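Local coordinates for superoxide dismutase [Mn/Fe] (Aeropyrum pernix, PDB 3AK3), which probably catalyses the dismutation of superoxide to oxygen and hydrogen peroxide at a metal centre, here occupied by iron(III), at residues V128-L133 with V163-E168. Residues are numbered along the deposited sequence; the frame is centred on the assembly and turned at random.
With FE (Fe (III) ion), chain G.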
ATOM      1  N   VAL B 128       3.583  -6.060   9.247  1.00 15.03           N
ATOM      2  CA  VAL B 128       3.365  -5.395  10.519  1.00 14.06           C
ATOM      3  C   VAL B 128       2.120  -4.536  10.485  1.00 13.57           C
ATOM      4  O   VAL B 128       1.717  -4.045   9.424  1.00 12.92           O
ATOM      5  CB  VAL B 128       4.569  -4.558  10.935  1.00 13.99           C
ATOM      6  CG1 VAL B 128       5.772  -5.468  11.208  1.00 14.91           C
ATOM      7  CG2 VAL B 128       4.888  -3.505   9.874  1.00 13.51           C
ATOM      8  N   GLY B 129       1.499  -4.358  11.646  1.00 12.86           N
ATOM      9  CA  GLY B 129       0.255  -3.632  11.704  1.00 12.00           C
ATOM     10  C   GLY B 129      -0.439  -3.769  13.036  1.00 11.64           C
ATOM     11  O   GLY B 129       0.216  -3.987  14.056  1.00 12.51           O
ATOM     12  N   TRP B 130      -1.760  -3.644  13.000  1.00 10.78           N
ATOM     13  CA  TRP B 130      -2.619  -3.598  14.176  1.00 11.35           C
ATOM     14  C   TRP B 130      -3.892  -4.386  13.957  1.00 12.17           C
ATOM     15  O   TRP B 130      -4.429  -4.425  12.845  1.00 12.28           O
ATOM     16  CB  TRP B 130      -3.043  -2.155  14.481  1.00 10.53           C
ATOM     17  CG  TRP B 130      -1.914  -1.218  14.637  1.00 10.84           C
ATOM     18  CD1 TRP B 130      -1.166  -0.660  13.641  1.00 10.50           C
ATOM     19  CD2 TRP B 130      -1.388  -0.707  15.866  1.00  9.97           C
ATOM     20  NE1 TRP B 130      -0.205   0.163  14.167  1.00 11.36           N
ATOM     21  CE2 TRP B 130      -0.318   0.157  15.534  1.00 10.45           C
ATOM     22  CE3 TRP B 130      -1.715  -0.895  17.218  1.00 10.08           C
ATOM     23  CZ2 TRP B 130       0.429   0.831  16.498  1.00 12.95           C
ATOM     24  CZ3 TRP B 130      -0.979  -0.215  18.179  1.00 12.55           C
ATOM     25  CH2 TRP B 130       0.090   0.628  17.816  1.00 11.56           C
ATOM     26  N   GLY B 131      -4.399  -4.986  15.030  1.00 11.60           N
ATOM     27  CA  GLY B 131      -5.791  -5.366  15.085  1.00 11.52           C
ATOM     28  C   GLY B 131      -6.548  -4.244  15.772  1.00 11.93           C
ATOM     29  O   GLY B 131      -6.060  -3.667  16.758  1.00 12.60           O
ATOM     30  N   VAL B 132      -7.722  -3.905  15.239  1.00 12.01           N
ATOM     31  CA  VAL B 132      -8.453  -2.707  15.667  1.00 12.36           C
ATOM     32  C   VAL B 132      -9.926  -3.011  15.880  1.00 12.60           C
ATOM     33  O   VAL B 132     -10.599  -3.564  15.002  1.00 13.18           O
ATOM     34  CB  VAL B 132      -8.326  -1.571  14.617  1.00 13.32           C
ATOM     35  CG1 VAL B 132      -9.128  -0.341  15.007  1.00 13.17           C
ATOM     36  CG2 VAL B 132      -6.867  -1.178  14.408  1.00 12.75           C
ATOM     37  N   LEU B 133     -10.418  -2.658  17.065  1.00 12.41           N
ATOM     38  CA  LEU B 133     -11.834  -2.616  17.327  1.00 12.40           C
ATOM     39  C   LEU B 133     -12.247  -1.151  17.306  1.00 12.65           C
ATOM     40  O   LEU B 133     -11.722  -0.338  18.070  1.00 13.01           O
ATOM     41  CB  LEU B 133     -12.160  -3.223  18.693  1.00 12.33           C
ATOM     42  CG  LEU B 133     -13.621  -3.099  19.119  1.00 10.62           C
ATOM     43  CD1 LEU B 133     -14.544  -3.923  18.213  1.00 12.91           C
ATOM     44  CD2 LEU B 133     -13.820  -3.487  20.592  1.00 13.61           C
ATOM     45  N   VAL B 163      -6.991  -1.352  20.459  1.00 13.12           N
ATOM     46  CA  VAL B 163      -6.022  -1.708  19.433  1.00 13.14           C
ATOM     47  C   VAL B 163      -4.961  -2.628  20.002  1.00 13.33           C
ATOM     48  O   VAL B 163      -4.606  -2.526  21.192  1.00 14.15           O
ATOM     49  CB  VAL B 163      -5.360  -0.457  18.756  1.00 13.02           C
ATOM     50  CG1 VAL B 163      -6.424   0.457  18.169  1.00 13.65           C
ATOM     51  CG2 VAL B 163      -4.423   0.309  19.717  1.00 12.05           C
ATOM     52  N   ILE B 164      -4.469  -3.525  19.152  1.00 12.90           N
ATOM     53  CA  ILE B 164      -3.324  -4.362  19.502  1.00 13.20           C
ATOM     54  C   ILE B 164      -2.212  -4.180  18.473  1.00 12.85           C
ATOM     55  O   ILE B 164      -2.421  -4.338  17.263  1.00 11.53           O
ATOM     56  CB  ILE B 164      -3.675  -5.870  19.689  1.00 13.91           C
ATOM     57  CG1 ILE B 164      -2.447  -6.617  20.229  1.00 13.99           C
ATOM     58  CG2 ILE B 164      -4.263  -6.475  18.401  1.00 13.43           C
ATOM     59  CD1 ILE B 164      -2.589  -8.136  20.316  1.00 14.60           C
ATOM     60  N   ASP B 165      -1.030  -3.841  18.957  1.00 12.65           N
ATOM     61  CA  ASP B 165       0.122  -3.678  18.103  1.00 12.51           C
ATOM     62  C   ASP B 165       0.691  -5.048  17.802  1.00 13.41           C
ATOM     63  O   ASP B 165       1.100  -5.775  18.712  1.00 13.64           O
ATOM     64  CB  ASP B 165       1.139  -2.776  18.811  1.00 12.38           C
ATOM     65  CG  ASP B 165       2.324  -2.389  17.950  1.00 13.12           C
ATOM     66  OD1 ASP B 165       2.447  -2.787  16.769  1.00 13.83           O
ATOM     67  OD2 ASP B 165       3.175  -1.668  18.500  1.00 14.59           O
ATOM     68  N   VAL B 166       0.674  -5.426  16.529  1.00 12.85           N
ATOM     69  CA  VAL B 166       1.316  -6.659  16.104  1.00 13.23           C
ATOM     70  C   VAL B 166       2.500  -6.429  15.164  1.00 12.97           C
ATOM     71  O   VAL B 166       2.887  -7.313  14.395  1.00 13.86           O
ATOM     72  CB  VAL B 166       0.312  -7.699  15.523  1.00 13.14           C
ATOM     73  CG1 VAL B 166      -0.623  -8.212  16.619  1.00 13.89           C
ATOM     74  CG2 VAL B 166      -0.468  -7.130  14.316  1.00 13.76           C
ATOM     75  N   TRP B 167       3.104  -5.242  15.237  1.00 12.27           N
ATOM     76  CA  TRP B 167       4.461  -5.095  14.704  1.00 12.67           C
ATOM     77  C   TRP B 167       5.404  -6.039  15.447  1.00 13.16           C
ATOM     78  O   TRP B 167       5.178  -6.357  16.625  1.00 13.22           O
ATOM     79  CB  TRP B 167       4.972  -3.680  14.884  1.00 12.75           C
ATOM     80  CG  TRP B 167       4.387  -2.638  13.941  1.00 12.58           C
ATOM     81  CD1 TRP B 167       3.074  -2.278  13.801  1.00 13.69           C
ATOM     82  CD2 TRP B 167       5.137  -1.789  13.066  1.00 13.50           C
ATOM     83  NE1 TRP B 167       2.961  -1.260  12.861  1.00 12.37           N
ATOM     84  CE2 TRP B 167       4.213  -0.944  12.405  1.00 12.93           C
ATOM     85  CE3 TRP B 167       6.505  -1.658  12.777  1.00 13.47           C
ATOM     86  CZ2 TRP B 167       4.618   0.024  11.469  1.00 13.43           C
ATOM     87  CZ3 TRP B 167       6.907  -0.688  11.843  1.00 12.87           C
ATOM     88  CH2 TRP B 167       5.961   0.131  11.202  1.00 13.32           C
ATOM     89  N   GLU B 168       6.451  -6.484  14.768  1.00 14.28           N
ATOM     90  CA  GLU B 168       7.356  -7.470  15.349  1.00 14.65           C
ATOM     91  C   GLU B 168       8.003  -6.947  16.626  1.00 15.08           C
ATOM     92  O   GLU B 168       8.160  -7.692  17.586  1.00 15.69           O
ATOM     93  CB  GLU B 168       8.380  -7.934  14.322  1.00 14.25           C
ATOM     94  CG  GLU B 168       7.708  -8.663  13.157  1.00 16.15           C
ATOM     95  CD  GLU B 168       8.670  -9.116  12.086  1.00 14.47           C
ATOM     96  OE1 GLU B 168       9.627  -8.375  11.758  1.00 16.68           O
ATOM     97  OE2 GLU B 168       8.445 -10.227  11.563  1.00 18.06           O
TER
HETATM   98 FE    FE G 215       4.602  -0.355  17.991  1.00 13.83          FE
HETATM   99  O   HOH W   1       3.987  -0.366  16.011  1.00 15.16           O
HETATM  100  O   HOH W   2       6.104   1.237  17.444  1.00 16.30           O
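Asp165 lies against the indole of Trp130, and its side chain can be traced atom by atom from that ring to the metal. CB sits over one face of the six-membered ring, 3.8 Å from its centroid, a CH-pi contact. CG is anti to the backbone N (chi1 -173°), which carries the carboxylate onward past CH2 of Trp130, its plane only 18° from the indole plane, so the two flat groups are stacked. At the tip the oxygens divide their work. OD2 binds the iron at 2.0 Å, whereas OD1 accepts a hydrogen bond from the backbone N of Trp167 at 3.0 Å, from above the carboxylate plane, closing an Asx turn, and takes a weak hydrogen bond from one of the two iron-bound waters. His31, His79 and His169 complete the protein ligands, the arrangement of the iron/manganese superoxide dismutase fold, in which the metal is held between the helical hairpin and the C-terminal alpha/beta domain. Here the aspartate ends edge strand 159-165, which runs antiparallel to central strand 129-136: Ile164 N and Gly131 O bond at 2.9 Å, the reverse bond joins Gly131 N to Ile164 O, and Val166 N reaches Gly129 O beyond the last bridge. Trp167, just past the strand, turns an edge toward the face of Trp130, five-membered centroids 5.4 Å apart and planes at 65°, while CG2 of Val128 stands over the centre of the Trp167 six-membered ring at 3.6 Å. That same water lies above the other face, toward the rim, and NE1 of Trp167 is hydrogen-bonded to Lys149 O. A leucine in place of this tryptophan would probably leave Val128 without its aromatic platform, Lys149 O without this donor, and the water without the indole face beneath it.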